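Local coordinates for protein beta-fructofuranosidase, insoluble isoenzyme CWINV1 (Arabidopsis thaliana, PDB 2OXB) that hydrolyses sucrose and 1-kestose and, less readily, neokestose and levan, releasing terminal non-reducing beta-D-fructofuranoside units as a secreted plant cell-wall invertase, at residues S185-H190 with K251-P256; Y241-G245 with P256-M262. The protein carries 1 engineered substitution. All blocks are in the same frame, centred on the assembly; numbering follows the deposited sequence.

How the contacts relate
From the N terminus the chain runs first through 185-190, the edge of the sheet formed by strands 157-165, 168-176 and 182-192, and then builds most of the next sheet. Contact 1 closes a long loop when 251-256 returns to that edge, with 60 residues between its segments. Contact 2 begins within this loop, at 241-245 on strand 240-248, and closes a shorter one of 10 residues at 256-262, which starts at the last residue of contact 1, so the two cross rather than nest. Strands 240-248 and 253-256 are neighbours in one sheet: contact 1 joins that sheet to the preceding one, while contact 2 fastens its departing loop. The Phe254 ring packs against Thr243 and Gly245.

Contact 1. Residues S185-H190 with K251-P256; sequences SPEPLH and KDKFVP
Lys253 and His190 meet because each carries its CG opposite the backbone N (chi1 -177° and -166°), and the lysine chain stays extended until a last bend at chi4 turns its ammonium toward His190. NZ thereby arrives at the edge of the imidazole, almost in the ring plane, and donates to His190 ND1 at 3.0 Å. A second bond, 2.9 Å from NZ to Phe254 O, the carbonyl of the next residue, holds the ammonium between the two segments. A methionine in place of Lys253 would probably leave His190 ND1 without this donor and its ring freer to turn. Leu189 makes the main-chain link: its O accepts from Phe254 N at 2.7 Å. Its branched end suits a buried position against Phe254, CD2 lying 3.3 Å from Phe254 CB and CD1 beside Asp252 O, with Leu230 and Tyr247 also touching the side chain. The Phe254 ring runs on to meet Phe203 nearly perpendicularly. Asp252 turns its carboxylate to a salt bridge with Arg158 on strand 157-165. Two sheet edges, strands 182-192 and 253-256, are thus joined by polar bonds and apolar contacts, at the seam between successive blades of the five-bladed beta-propeller of family 32 glycosidases.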
ATOM      1  N   SER A 185     -20.851 -17.918   9.707  1.00 46.30           N
ATOM      2  CA  SER A 185     -21.472 -18.154   8.415  1.00 44.61           C
ATOM      3  C   SER A 185     -20.852 -19.387   7.737  1.00 44.64           C
ATOM      4  O   SER A 185     -19.630 -19.462   7.569  1.00 44.48           O
ATOM      5  CB  SER A 185     -21.294 -16.914   7.541  1.00 43.80           C
ATOM      6  OG  SER A 185     -22.338 -16.788   6.589  1.00 43.26           O
ATOM      7  N   PRO A 186     -21.698 -20.368   7.338  1.00 44.49           N
ATOM      8  CA  PRO A 186     -21.318 -21.627   6.677  1.00 43.53           C
ATOM      9  C   PRO A 186     -20.738 -21.525   5.257  1.00 42.55           C
ATOM     10  O   PRO A 186     -20.637 -22.531   4.556  1.00 42.71           O
ATOM     11  CB  PRO A 186     -22.618 -22.426   6.708  1.00 43.33           C
ATOM     12  CG  PRO A 186     -23.649 -21.357   6.546  1.00 43.56           C
ATOM     13  CD  PRO A 186     -23.164 -20.306   7.508  1.00 43.54           C
ATOM     14  N   GLU A 187     -20.362 -20.318   4.837  1.00 41.82           N
ATOM     15  CA  GLU A 187     -19.776 -20.095   3.508  1.00 41.26           C
ATOM     16  C   GLU A 187     -18.931 -18.802   3.460  1.00 39.53           C
ATOM     17  O   GLU A 187     -19.417 -17.718   3.782  1.00 40.49           O
ATOM     18  CB  GLU A 187     -20.887 -20.046   2.431  1.00 42.79           C
ATOM     19  CG  GLU A 187     -20.411 -19.599   1.024  1.00 42.71           C
ATOM     20  CD  GLU A 187     -21.530 -19.514  -0.028  1.00 43.47           C
ATOM     21  OE1 GLU A 187     -22.590 -18.895   0.247  1.00 42.20           O
ATOM     22  OE2 GLU A 187     -21.334 -20.048  -1.149  1.00 42.14           O
ATOM     23  N   PRO A 188     -17.653 -18.903   3.048  1.00 37.98           N
ATOM     24  CA  PRO A 188     -16.772 -17.730   2.967  1.00 36.84           C
ATOM     25  C   PRO A 188     -17.243 -16.745   1.910  1.00 35.52           C
ATOM     26  O   PRO A 188     -17.794 -17.142   0.890  1.00 36.63           O
ATOM     27  CB  PRO A 188     -15.426 -18.345   2.611  1.00 36.89           C
ATOM     28  CG  PRO A 188     -15.827 -19.504   1.747  1.00 36.90           C
ATOM     29  CD  PRO A 188     -16.969 -20.103   2.529  1.00 36.88           C
ATOM     30  N   LEU A 189     -17.023 -15.461   2.140  1.00 34.18           N
ATOM     31  CA  LEU A 189     -17.445 -14.487   1.155  1.00 33.30           C
ATOM     32  C   LEU A 189     -16.901 -14.944  -0.190  1.00 32.83           C
ATOM     33  O   LEU A 189     -17.585 -14.865  -1.213  1.00 35.04           O
ATOM     34  CB  LEU A 189     -16.891 -13.109   1.489  1.00 32.39           C
ATOM     35  CG  LEU A 189     -17.353 -12.028   0.521  1.00 31.24           C
ATOM     36  CD1 LEU A 189     -18.549 -11.276   1.094  1.00 32.40           C
ATOM     37  CD2 LEU A 189     -16.210 -11.093   0.272  1.00 32.43           C
ATOM     38  N   HIS A 190     -15.658 -15.418  -0.170  1.00 31.73           N
ATOM     39  CA  HIS A 190     -14.989 -15.920  -1.369  1.00 31.05           C
ATOM     40  C   HIS A 190     -13.840 -16.834  -0.949  1.00 30.72           C
ATOM     41  O   HIS A 190     -13.694 -17.142   0.229  1.00 29.78           O
ATOM     42  CB  HIS A 190     -14.448 -14.766  -2.224  1.00 30.33           C
ATOM     43  CG  HIS A 190     -14.059 -15.180  -3.611  1.00 30.46           C
ATOM     44  ND1 HIS A 190     -14.981 -15.590  -4.552  1.00 28.69           N
ATOM     45  CD2 HIS A 190     -12.845 -15.320  -4.190  1.00 28.77           C
ATOM     46  CE1 HIS A 190     -14.347 -15.974  -5.646  1.00 28.80           C
ATOM     47  NE2 HIS A 190     -13.051 -15.822  -5.452  1.00 27.63           N
ATOM     48  N   LYS A 251     -26.435 -14.890  -1.131  1.00 53.45           N
ATOM     49  CA  LYS A 251     -25.458 -15.896  -0.710  1.00 53.06           C
ATOM     50  C   LYS A 251     -24.254 -15.291   0.020  1.00 52.67           C
ATOM     51  O   LYS A 251     -23.274 -15.987   0.300  1.00 51.88           O
ATOM     52  CB  LYS A 251     -24.985 -16.707  -1.921  1.00 53.72           C
ATOM     53  CG  LYS A 251     -26.042 -17.665  -2.469  1.00 54.40           C
ATOM     54  CD  LYS A 251     -25.775 -18.023  -3.922  1.00 54.10           C
ATOM     55  CE  LYS A 251     -26.762 -19.061  -4.428  1.00 55.13           C
ATOM     56  NZ  LYS A 251     -28.180 -18.680  -4.171  1.00 55.27           N
ATOM     57  N   ASP A 252     -24.341 -13.996   0.321  1.00 52.24           N
ATOM     58  CA  ASP A 252     -23.290 -13.283   1.033  1.00 51.55           C
ATOM     59  C   ASP A 252     -21.924 -13.605   0.431  1.00 50.59           C
ATOM     60  O   ASP A 252     -20.911 -13.702   1.136  1.00 49.19           O
ATOM     61  CB  ASP A 252     -23.314 -13.681   2.513  1.00 54.05           C
ATOM     62  CG  ASP A 252     -24.722 -14.027   3.010  1.00 56.77           C
ATOM     63  OD1 ASP A 252     -25.689 -13.318   2.642  1.00 58.73           O
ATOM     64  OD2 ASP A 252     -24.863 -15.006   3.778  1.00 56.24           O
ATOM     65  N   LYS A 253     -21.900 -13.770  -0.885  1.00 48.95           N
ATOM     66  CA  LYS A 253     -20.661 -14.104  -1.564  1.00 47.21           C
ATOM     67  C   LYS A 253     -20.155 -12.966  -2.416  1.00 45.65           C
ATOM     68  O   LYS A 253     -20.916 -12.104  -2.851  1.00 45.09           O
ATOM     69  CB  LYS A 253     -20.854 -15.343  -2.443  1.00 46.49           C
ATOM     70  CG  LYS A 253     -19.579 -15.799  -3.142  1.00 45.72           C
ATOM     71  CD  LYS A 253     -19.822 -17.009  -4.034  1.00 45.63           C
ATOM     72  CE  LYS A 253     -18.515 -17.526  -4.624  1.00 45.82           C
ATOM     73  NZ  LYS A 253     -17.774 -16.462  -5.370  1.00 46.03           N
ATOM     74  N   PHE A 254     -18.852 -12.961  -2.639  1.00 44.41           N
ATOM     75  CA  PHE A 254     -18.272 -11.943  -3.474  1.00 44.15           C
ATOM     76  C   PHE A 254     -18.066 -12.526  -4.862  1.00 44.77           C
ATOM     77  O   PHE A 254     -17.480 -13.601  -5.016  1.00 45.50           O
ATOM     78  CB  PHE A 254     -16.938 -11.465  -2.918  1.00 42.88           C
ATOM     79  CG  PHE A 254     -16.302 -10.399  -3.753  1.00 43.04           C
ATOM     80  CD1 PHE A 254     -16.978  -9.203  -4.008  1.00 43.65           C
ATOM     81  CD2 PHE A 254     -15.054 -10.601  -4.324  1.00 43.38           C
ATOM     82  CE1 PHE A 254     -16.426  -8.222  -4.825  1.00 42.75           C
ATOM     83  CE2 PHE A 254     -14.489  -9.626  -5.142  1.00 45.21           C
ATOM     84  CZ  PHE A 254     -15.182  -8.429  -5.394  1.00 44.18           C
ATOM     85  N   VAL A 255     -18.557 -11.811  -5.867  1.00 45.59           N
ATOM     86  CA  VAL A 255     -18.428 -12.244  -7.251  1.00 46.88           C
ATOM     87  C   VAL A 255     -17.545 -11.279  -8.049  1.00 46.96           C
ATOM     88  O   VAL A 255     -17.989 -10.202  -8.442  1.00 47.77           O
ATOM     89  CB  VAL A 255     -19.812 -12.322  -7.939  1.00 47.24           C
ATOM     90  CG1 VAL A 255     -19.680 -13.011  -9.281  1.00 46.56           C
ATOM     91  CG2 VAL A 255     -20.806 -13.056  -7.051  1.00 47.71           C
ATOM     92  N   PRO A 256     -16.279 -11.651  -8.294  1.00 47.25           N
ATOM     93  CA  PRO A 256     -15.378 -10.780  -9.056  1.00 46.47           C
ATOM     94  C   PRO A 256     -15.839 -10.560 -10.499  1.00 46.20           C
ATOM     95  O   PRO A 256     -16.615 -11.348 -11.042  1.00 46.02           O
ATOM     96  CB  PRO A 256     -14.042 -11.518  -8.982  1.00 47.91           C
ATOM     97  CG  PRO A 256     -14.448 -12.957  -8.864  1.00 48.08           C
ATOM     98  CD  PRO A 256     -15.588 -12.881  -7.869  1.00 47.27           C
TER

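Contact 2. Residues Y241-G245 with P256-M262; sequences YYTIG and PDNGFKM
The Tyr241 ring meets Met262 near its root, where Met262 O approaches obliquely, 3.5 Å from Tyr241 CB. Beyond that the ring leads away to Ala266 and Arg268, and its hydroxyl is hydrogen-bonded to His239 ND1, an amphipathic use that suits tyrosine. The flat carboxylate of Asp257, at the other end of the contact, lies beside the backbone of Ile244 and Gly245: CG is 3.9 Å from Gly245 CA, and OD2 is 3.7 Å from the CG2 methyl of Ile244 and 3.2 Å from Ile244 O, two acceptors that share no hydrogen bond. Its placement follows from chi1 of -81°, which sets CG beside the backbone N, the same N that donates to Ile244 O at 2.6 Å. Gly245 and Pro256 form an antiparallel non-hydrogen-bonded pair. With no side chain, Gly245 lets the proline come close, and proline, lacking an N-H, costs such a pair no bond. This is the outer edge of a propeller blade: strands 240-248 and 253-256 form an antiparallel hairpin, and 257-262 then peels off as a loop. Thr243 touches Pro256 and the loop with both branches, its beta-branched form offering a hydroxyl to one neighbour and a methyl to the other. Its OG1 lies 3.3 Å from Pro256 CB, whereas CG2 faces the methionine. Met262 is poorly ordered, but as modelled its chain bends at chi2 and chi3 (-141° and 53°), crosses the threonine at about a right angle and brings CE to 3.4 Å from Thr243 CG2. Leu230 and His190 also touch its flexible side chain, and Met262 N is hydrogen-bonded to Asp192 OD2.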
ATOM      1  N   TYR A 241      -3.120  -8.404  -3.235  1.00 17.05           N
ATOM      2  CA  TYR A 241      -3.977  -8.549  -4.420  1.00 14.96           C
ATOM      3  C   TYR A 241      -5.418  -8.133  -4.137  1.00 15.30           C
ATOM      4  O   TYR A 241      -5.956  -8.424  -3.077  1.00 18.60           O
ATOM      5  CB  TYR A 241      -3.959 -10.007  -4.896  1.00  9.98           C
ATOM      6  CG  TYR A 241      -2.571 -10.512  -5.241  1.00 10.22           C
ATOM      7  CD1 TYR A 241      -1.669 -10.869  -4.244  1.00  9.72           C
ATOM      8  CD2 TYR A 241      -2.141 -10.577  -6.567  1.00  9.69           C
ATOM      9  CE1 TYR A 241      -0.375 -11.276  -4.555  1.00 11.73           C
ATOM     10  CE2 TYR A 241      -0.851 -10.980  -6.888  1.00 12.09           C
ATOM     11  CZ  TYR A 241       0.030 -11.323  -5.875  1.00 14.01           C
ATOM     12  OH  TYR A 241       1.332 -11.687  -6.172  1.00 17.38           O
ATOM     13  N   TYR A 242      -6.046  -7.426  -5.061  1.00 15.71           N
ATOM     14  CA  TYR A 242      -7.435  -7.058  -4.837  1.00 17.35           C
ATOM     15  C   TYR A 242      -8.174  -7.553  -6.045  1.00 20.57           C
ATOM     16  O   TYR A 242      -7.598  -8.182  -6.940  1.00 20.43           O
ATOM     17  CB  TYR A 242      -7.640  -5.535  -4.663  1.00 17.70           C
ATOM     18  CG  TYR A 242      -7.182  -4.693  -5.833  1.00 16.26           C
ATOM     19  CD1 TYR A 242      -8.053  -4.339  -6.860  1.00 15.95           C
ATOM     20  CD2 TYR A 242      -5.852  -4.310  -5.941  1.00 17.00           C
ATOM     21  CE1 TYR A 242      -7.595  -3.622  -7.971  1.00 15.85           C
ATOM     22  CE2 TYR A 242      -5.380  -3.602  -7.042  1.00 16.45           C
ATOM     23  CZ  TYR A 242      -6.240  -3.258  -8.052  1.00 15.95           C
ATOM     24  OH  TYR A 242      -5.733  -2.569  -9.140  1.00 14.20           O
ATOM     25  N   THR A 243      -9.462  -7.283  -6.066  1.00 23.16           N
ATOM     26  CA  THR A 243     -10.280  -7.714  -7.162  1.00 25.23           C
ATOM     27  C   THR A 243     -11.564  -6.966  -6.995  1.00 26.84           C
ATOM     28  O   THR A 243     -11.994  -6.677  -5.872  1.00 26.39           O
ATOM     29  CB  THR A 243     -10.540  -9.215  -7.098  1.00 26.93           C
ATOM     30  OG1 THR A 243     -11.891  -9.487  -7.492  1.00 29.42           O
ATOM     31  CG2 THR A 243     -10.304  -9.739  -5.682  1.00 28.23           C
ATOM     32  N   ILE A 244     -12.159  -6.644  -8.132  1.00 28.22           N
ATOM     33  CA  ILE A 244     -13.400  -5.892  -8.195  1.00 29.03           C
ATOM     34  C   ILE A 244     -14.543  -6.796  -8.687  1.00 30.82           C
ATOM     35  O   ILE A 244     -14.320  -7.704  -9.483  1.00 29.78           O
ATOM     36  CB  ILE A 244     -13.209  -4.699  -9.146  1.00 26.32           C
ATOM     37  CG1 ILE A 244     -11.877  -3.995  -8.816  1.00 24.66           C
ATOM     38  CG2 ILE A 244     -14.375  -3.746  -9.007  1.00 28.06           C
ATOM     39  CD1 ILE A 244     -11.340  -3.068  -9.915  1.00 20.80           C
ATOM     40  N   GLY A 245     -15.760  -6.550  -8.201  1.00 32.34           N
ATOM     41  CA  GLY A 245     -16.895  -7.353  -8.617  1.00 32.66           C
ATOM     42  C   GLY A 245     -18.238  -6.881  -8.093  1.00 33.40           C
ATOM     43  O   GLY A 245     -18.532  -5.690  -8.089  1.00 35.47           O
ATOM     44  N   PRO A 256     -16.279 -11.651  -8.294  1.00 47.25           N
ATOM     45  CA  PRO A 256     -15.378 -10.780  -9.056  1.00 46.47           C
ATOM     46  C   PRO A 256     -15.839 -10.560 -10.499  1.00 46.20           C
ATOM     47  O   PRO A 256     -16.615 -11.348 -11.042  1.00 46.02           O
ATOM     48  CB  PRO A 256     -14.042 -11.518  -8.982  1.00 47.91           C
ATOM     49  CG  PRO A 256     -14.448 -12.957  -8.864  1.00 48.08           C
ATOM     50  CD  PRO A 256     -15.588 -12.881  -7.869  1.00 47.27           C
ATOM     51  N   ASP A 257     -15.347  -9.494 -11.119  1.00 45.80           N
ATOM     52  CA  ASP A 257     -15.725  -9.197 -12.488  1.00 44.81           C
ATOM     53  C   ASP A 257     -15.179 -10.183 -13.500  1.00 46.45           C
ATOM     54  O   ASP A 257     -14.124 -10.797 -13.305  1.00 43.90           O
ATOM     55  CB  ASP A 257     -15.305  -7.779 -12.883  1.00 41.64           C
ATOM     56  CG  ASP A 257     -16.269  -6.734 -12.392  1.00 39.53           C
ATOM     57  OD1 ASP A 257     -17.460  -6.818 -12.741  1.00 36.90           O
ATOM     58  OD2 ASP A 257     -15.843  -5.828 -11.653  1.00 40.34           O
ATOM     59  N   ASN A 258     -15.940 -10.308 -14.582  1.00 49.44           N
ATOM     60  CA  ASN A 258     -15.655 -11.176 -15.714  1.00 54.09           C
ATOM     61  C   ASN A 258     -14.323 -11.926 -15.731  1.00 56.51           C
ATOM     62  O   ASN A 258     -13.326 -11.450 -16.276  1.00 56.10           O
ATOM     63  CB  ASN A 258     -15.820 -10.375 -17.010  1.00 55.94           C
ATOM     64  CG  ASN A 258     -15.106  -9.025 -16.971  1.00 56.77           C
ATOM     65  OD1 ASN A 258     -15.180  -8.246 -17.927  1.00 56.38           O
ATOM     66  ND2 ASN A 258     -14.414  -8.743 -15.870  1.00 57.06           N
ATOM     67  N   GLY A 259     -14.332 -13.119 -15.144  1.00 59.98           N
ATOM     68  CA  GLY A 259     -13.144 -13.954 -15.101  1.00 62.99           C
ATOM     69  C   GLY A 259     -11.924 -13.360 -14.416  1.00 65.03           C
ATOM     70  O   GLY A 259     -10.945 -13.016 -15.082  1.00 65.21           O
ATOM     71  N   PHE A 260     -11.975 -13.244 -13.093  1.00 65.95           N
ATOM     72  CA  PHE A 260     -10.850 -12.714 -12.331  1.00 68.07           C
ATOM     73  C   PHE A 260     -10.775 -13.287 -10.909  1.00 68.86           C
ATOM     74  O   PHE A 260     -11.566 -12.916 -10.034  1.00 68.89           O
ATOM     75  CB  PHE A 260     -10.900 -11.178 -12.284  1.00 68.82           C
ATOM     76  CG  PHE A 260     -10.184 -10.504 -13.437  1.00 70.23           C
ATOM     77  CD1 PHE A 260      -8.822 -10.721 -13.655  1.00 70.05           C
ATOM     78  CD2 PHE A 260     -10.867  -9.654 -14.306  1.00 71.20           C
ATOM     79  CE1 PHE A 260      -8.152 -10.098 -14.720  1.00 69.99           C
ATOM     80  CE2 PHE A 260     -10.203  -9.028 -15.373  1.00 71.05           C
ATOM     81  CZ  PHE A 260      -8.844  -9.253 -15.579  1.00 69.88           C
ATOM     82  N   LYS A 261      -9.821 -14.197 -10.697  1.00 69.08           N
ATOM     83  CA  LYS A 261      -9.600 -14.828  -9.391  1.00 69.27           C
ATOM     84  C   LYS A 261      -8.762 -13.901  -8.514  1.00 69.09           C
ATOM     85  O   LYS A 261      -8.325 -12.842  -8.963  1.00 68.95           O
ATOM     86  CB  LYS A 261      -8.866 -16.168  -9.557  1.00 69.28           C
ATOM     87  CG  LYS A 261      -9.655 -17.251 -10.278  1.00 69.02           C
ATOM     88  CD  LYS A 261     -10.786 -17.825  -9.421  1.00 68.95           C
ATOM     89  CE  LYS A 261     -10.273 -18.799  -8.365  1.00 67.63           C
ATOM     90  NZ  LYS A 261     -11.390 -19.447  -7.617  1.00 66.76           N
ATOM     91  N   MET A 262      -8.530 -14.293  -7.267  1.00 68.74           N
ATOM     92  CA  MET A 262      -7.735 -13.463  -6.372  1.00 69.10           C
ATOM     93  C   MET A 262      -6.222 -13.715  -6.473  1.00 69.07           C
ATOM     94  O   MET A 262      -5.430 -13.039  -5.815  1.00 68.74           O
ATOM     95  CB  MET A 262      -8.215 -13.651  -4.932  1.00 69.32           C
ATOM     96  CG  MET A 262      -9.623 -13.124  -4.702  1.00 69.97           C
ATOM     97  SD  MET A 262      -9.770 -12.321  -3.088  1.00 70.74           S
ATOM     98  CE  MET A 262      -8.388 -11.134  -3.199  1.00 71.06           C
TER